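Local coordinates for protein beta-N-acetylglucosaminidase (PDB 3WO8) that probably hydrolyses terminal non-reducing N-acetyl-D-hexosamine residues from N-acetyl-beta-D-hexosaminides, as a glycoside hydrolase of family 3, at residues 419-422 against 423-426; 429-432 against 433-436. All coordinates share one frame; numbering follows the deposited sequence.

Contact 1: 419-422 against 423-426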
ATOM      1  N   PRO B 419      -3.376 -32.924  -9.392  1.00 69.54           N
ATOM      2  CA  PRO B 419      -4.604 -33.222 -10.138  1.00 70.11           C
ATOM      3  C   PRO B 419      -4.708 -34.652 -10.684  1.00 74.67           C
ATOM      4  O   PRO B 419      -5.806 -35.177 -10.788  1.00 76.55           O
ATOM      5  CB  PRO B 419      -4.571 -32.215 -11.291  1.00 68.20           C
ATOM      6  CG  PRO B 419      -3.130 -31.885 -11.477  1.00 71.74           C
ATOM      7  CD  PRO B 419      -2.402 -32.160 -10.187  1.00 69.90           C
ATOM      8  N   ASN B 420      -3.587 -35.263 -11.055  1.00 80.11           N
ATOM      9  CA  ASN B 420      -3.611 -36.624 -11.611  1.00 80.28           C
ATOM     10  C   ASN B 420      -2.687 -37.577 -10.888  1.00 82.69           C
ATOM     11  O   ASN B 420      -1.980 -37.196  -9.955  1.00 75.45           O
ATOM     12  CB  ASN B 420      -3.325 -36.692 -13.129  1.00 80.09           C
ATOM     13  CG  ASN B 420      -3.052 -35.341 -13.763  1.00 81.26           C
ATOM     14  OD1 ASN B 420      -3.872 -34.422 -13.676  1.00 81.72           O
ATOM     15  ND2 ASN B 420      -1.932 -35.236 -14.467  1.00 77.59           N
ATOM     16  N   GLU B 421      -2.744 -38.832 -11.330  1.00 85.73           N
ATOM     17  CA  GLU B 421      -1.974 -39.924 -10.756  1.00 83.48           C
ATOM     18  C   GLU B 421      -0.566 -39.925 -11.337  1.00 80.85           C
ATOM     19  O   GLU B 421       0.401 -40.167 -10.617  1.00 75.48           O
ATOM     20  CB  GLU B 421      -2.679 -41.266 -11.018  1.00 87.33           C
ATOM     21  CG  GLU B 421      -1.916 -42.539 -10.599  1.00 90.46           C
ATOM     22  CD  GLU B 421      -1.739 -42.693  -9.088  1.00 90.38           C
ATOM     23  OE1 GLU B 421      -2.751 -42.795  -8.373  1.00 84.56           O
ATOM     24  OE2 GLU B 421      -0.587 -42.733  -8.602  1.00 90.17           O
ATOM     25  N   LYS B 422      -0.433 -39.657 -12.631  1.00 81.85           N
ATOM     26  CA  LYS B 422       0.908 -39.616 -13.214  1.00 82.65           C
ATOM     27  C   LYS B 422       1.738 -38.553 -12.497  1.00 79.22           C
ATOM     28  O   LYS B 422       2.927 -38.762 -12.210  1.00 70.21           O
ATOM     29  CB  LYS B 422       0.874 -39.404 -14.730  1.00 87.23           C
ATOM     30  CG  LYS B 422       0.316 -38.078 -15.202  1.00 93.51           C
ATOM     31  CD  LYS B 422       1.414 -37.092 -15.583  1.00103.14           C
ATOM     32  CE  LYS B 422       2.238 -37.565 -16.781  1.00104.48           C
ATOM     33  NZ  LYS B 422       3.155 -36.494 -17.264  1.00101.60           N
ATOM     34  N   ALA B 423       1.078 -37.443 -12.168  1.00 75.89           N
ATOM     35  CA  ALA B 423       1.708 -36.361 -11.423  1.00 72.37           C
ATOM     36  C   ALA B 423       2.034 -36.763  -9.979  1.00 59.02           C
ATOM     37  O   ALA B 423       3.130 -36.517  -9.485  1.00 57.16           O
ATOM     38  CB  ALA B 423       0.835 -35.114 -11.456  1.00 77.78           C
ATOM     39  N   LEU B 424       1.095 -37.382  -9.296  1.00 54.85           N
ATOM     40  CA  LEU B 424       1.362 -37.825  -7.934  1.00 59.44           C
ATOM     41  C   LEU B 424       2.575 -38.738  -7.934  1.00 58.59           C
ATOM     42  O   LEU B 424       3.426 -38.658  -7.046  1.00 53.37           O
ATOM     43  CB  LEU B 424       0.153 -38.544  -7.318  1.00 61.27           C
ATOM     44  CG  LEU B 424       0.507 -39.243  -5.994  1.00 66.05           C
ATOM     45  CD1 LEU B 424       0.994 -38.265  -4.928  1.00 66.29           C
ATOM     46  CD2 LEU B 424      -0.650 -40.068  -5.450  1.00 70.34           C
ATOM     47  N   LYS B 425       2.635 -39.596  -8.952  1.00 60.85           N
ATOM     48  CA  LYS B 425       3.762 -40.490  -9.160  1.00 67.62           C
ATOM     49  C   LYS B 425       5.083 -39.706  -9.264  1.00 64.25           C
ATOM     50  O   LYS B 425       6.042 -39.999  -8.540  1.00 59.08           O
ATOM     51  CB  LYS B 425       3.524 -41.364 -10.411  1.00 82.04           C
ATOM     52  CG  LYS B 425       4.782 -41.729 -11.208  1.00 90.51           C
ATOM     53  CD  LYS B 425       4.585 -42.954 -12.096  1.00 94.67           C
ATOM     54  CE  LYS B 425       5.923 -43.565 -12.525  1.00 92.72           C
ATOM     55  NZ  LYS B 425       5.785 -44.995 -12.904  1.00 86.70           N
ATOM     56  N   ALA B 426       5.114 -38.729 -10.175  1.00 62.75           N
ATOM     57  CA  ALA B 426       6.252 -37.794 -10.326  1.00 60.55           C
ATOM     58  C   ALA B 426       6.688 -37.152  -9.017  1.00 53.86           C
ATOM     59  O   ALA B 426       7.867 -37.003  -8.799  1.00 55.28           O
ATOM     60  CB  ALA B 426       5.926 -36.705 -11.336  1.00 62.63           C
TER

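Contact 2: 429-432 against 433-436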
ATOM      1  N   SER B 429       8.148 -40.331  -6.806  1.00 60.01           N
ATOM      2  CA  SER B 429       9.412 -40.895  -7.279  1.00 63.10           C
ATOM      3  C   SER B 429      10.666 -40.184  -6.713  1.00 61.17           C
ATOM      4  O   SER B 429      11.688 -40.804  -6.473  1.00 67.52           O
ATOM      5  CB  SER B 429       9.439 -40.938  -8.805  1.00 62.25           C
ATOM      6  OG  SER B 429       9.299 -39.648  -9.338  1.00 74.91           O
ATOM      7  N   LEU B 430      10.572 -38.892  -6.474  1.00 57.83           N
ATOM      8  CA  LEU B 430      11.571 -38.177  -5.685  1.00 60.56           C
ATOM      9  C   LEU B 430      11.990 -38.931  -4.407  1.00 58.35           C
ATOM     10  O   LEU B 430      11.158 -39.529  -3.756  1.00 58.17           O
ATOM     11  CB  LEU B 430      10.999 -36.818  -5.266  1.00 62.43           C
ATOM     12  CG  LEU B 430      11.312 -35.572  -6.087  1.00 61.26           C
ATOM     13  CD1 LEU B 430      10.793 -35.691  -7.506  1.00 61.24           C
ATOM     14  CD2 LEU B 430      10.692 -34.384  -5.377  1.00 63.40           C
ATOM     15  N   PRO B 431      13.272 -38.864  -4.021  1.00 60.93           N
ATOM     16  CA  PRO B 431      13.721 -39.648  -2.846  1.00 70.27           C
ATOM     17  C   PRO B 431      13.334 -39.123  -1.465  1.00 64.93           C
ATOM     18  O   PRO B 431      13.787 -38.066  -1.066  1.00 68.08           O
ATOM     19  CB  PRO B 431      15.253 -39.574  -2.945  1.00 71.33           C
ATOM     20  CG  PRO B 431      15.488 -38.237  -3.566  1.00 70.98           C
ATOM     21  CD  PRO B 431      14.397 -38.121  -4.620  1.00 65.35           C
ATOM     22  N   ALA B 432      12.629 -39.928  -0.688  1.00 62.03           N
ATOM     23  CA  ALA B 432      12.045 -39.469   0.564  1.00 60.50           C
ATOM     24  C   ALA B 432      12.971 -39.006   1.738  1.00 61.30           C
ATOM     25  O   ALA B 432      12.485 -38.296   2.654  1.00 61.43           O
ATOM     26  CB  ALA B 432      11.037 -40.502   1.041  1.00 60.17           C
ATOM     27  N   GLU B 433      14.261 -39.345   1.737  1.00 59.92           N
ATOM     28  CA  GLU B 433      15.175 -38.877   2.846  1.00 69.12           C
ATOM     29  C   GLU B 433      15.787 -37.490   2.596  1.00 69.37           C
ATOM     30  O   GLU B 433      16.387 -36.881   3.498  1.00 65.62           O
ATOM     31  CB  GLU B 433      16.323 -39.860   3.189  1.00 75.18           C
ATOM     32  CG  GLU B 433      16.510 -41.089   2.285  1.00 87.05           C
ATOM     33  CD  GLU B 433      17.036 -40.793   0.874  1.00 94.57           C
ATOM     34  OE1 GLU B 433      18.195 -40.318   0.737  1.00 95.91           O
ATOM     35  OE2 GLU B 433      16.293 -41.072  -0.108  1.00 95.79           O
ATOM     36  N   LYS B 434      15.654 -37.019   1.359  1.00 67.31           N
ATOM     37  CA  LYS B 434      16.243 -35.754   0.945  1.00 67.60           C
ATOM     38  C   LYS B 434      15.200 -34.702   0.592  1.00 59.40           C
ATOM     39  O   LYS B 434      15.502 -33.516   0.681  1.00 55.34           O
ATOM     40  CB  LYS B 434      17.167 -35.990  -0.260  1.00 73.20           C
ATOM     41  CG  LYS B 434      18.655 -36.137   0.084  1.00 76.59           C
ATOM     42  CD  LYS B 434      19.427 -36.980  -0.938  1.00 76.84           C
ATOM     43  CE  LYS B 434      18.928 -36.772  -2.369  1.00 76.20           C
ATOM     44  NZ  LYS B 434      19.909 -37.143  -3.425  1.00 74.95           N
ATOM     45  N   THR B 435      14.003 -35.131   0.184  1.00 52.89           N
ATOM     46  CA  THR B 435      12.973 -34.196  -0.270  1.00 52.21           C
ATOM     47  C   THR B 435      11.949 -33.835   0.801  1.00 53.20           C
ATOM     48  O   THR B 435      11.438 -34.692   1.534  1.00 60.31           O
ATOM     49  CB  THR B 435      12.288 -34.557  -1.608  1.00 51.36           C
ATOM     50  OG1 THR B 435      10.871 -34.530  -1.460  1.00 58.29           O
ATOM     51  CG2 THR B 435      12.700 -35.871  -2.147  1.00 53.85           C
ATOM     52  N   VAL B 436      11.720 -32.525   0.896  1.00 49.38           N
ATOM     53  CA  VAL B 436      10.695 -31.922   1.739  1.00 47.14           C
ATOM     54  C   VAL B 436       9.576 -31.378   0.848  1.00 43.83           C
ATOM     55  O   VAL B 436       9.805 -30.603  -0.066  1.00 45.53           O
ATOM     56  CB  VAL B 436      11.264 -30.806   2.599  1.00 43.14           C
ATOM     57  CG1 VAL B 436      10.190 -30.157   3.446  1.00 44.41           C
ATOM     58  CG2 VAL B 436      12.315 -31.380   3.497  1.00 43.92           C
TER

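Contact 1: 419-422 against 423-426
N420, E421 and K422 give their carbonyl oxygens to the amides of L424, K425 and A426, four residues on in each case, so the backbone enters the first turn of helix 421-429, the bond from K425 N to E421 O being the shortest at 2.8 Å. N420 holds the N-cap position, but its side chain caps nothing: ND2 makes a weak bond to E400 O. A423, the buried residue here, is small enough to sit close to N420, its CB 4.1 Å from N420 ND2. On another flank E421 swings CG away from its backbone N (chi1 174°) and folds at chi2, which brings OE2 to 4.1 Å from L424 CD2, a loose touch. L424 itself packs on Y448. K422 holds CG between its backbone N and carbonyl carbon (chi1 65°), which keeps CG 3.2 Å from A423 N; its NZ forms a weak, long ion pair with D401. K425 sets CB 3.2 Å from K422 O, while its extended chain carries the amine away. Main-chain bonds therefore define this turn, with charged residues on its exposed side and A423 on its buried one; the carboxylate of E421, in the first turn, probably gains from the helix dipole.

Contact 2: 429-432 against 433-436
E433 turns back over the preceding residues: a nearly eclipsed chi1 (7°) and bends further on fold the carboxylate back until OE2 lies 3.4 Å from P431 CB, a van der Waals contact with the proline ring. Such a polar, flexible residue suits the exposed bend. K434 follows, its amide bonding P431 O at 3.2 Å, three residues apart as in a beta turn, although the place of that oxygen is less sure, a doubt that extends to both bonds it accepts. Its aliphatic chain crosses the proline obliquely, CE lying 3.9 Å from P431 CG, and NZ goes on to a weak hydrogen bond with G408 O. T435 begins strand 435-439. Its amide also reaches P431 O, at 3.2 Å and a more bent 145°. The branched side chain is buried: as modelled, CG2 lies 3.7 Å from L430 CB, the two side chains crossing at about a right angle, while OG1 is 3.9 Å from L430 CD2. L430, itself buried, also packs on D413 of strand 411-415. One carbonyl thus appears to serve two amides, and the rigid proline that carries it also offers its ring to E433 and K434, combining a polar turn with an apolar inner face at L430.

Overall arrangement
From the N terminus, strand 411-415 leads to contact 1, which opens helix 421-429; the helix then runs out into contact 2, whose turn delivers the chain to strand 435-439. The contacts are in series, neither nested nor crossed, with centres about 15 Å apart. Each closes a local turn: contact 1 at the helix start, contact 2 between helix end and strand. Together they bracket a beta-alpha-beta crossover, whose strands 411-415 and 435-439 are parallel neighbours in the mixed sheet of the C-terminal domain. Near the helix end, S429 OG bonds A426 O, while V436 pairs with I411 and D413 through the backbone.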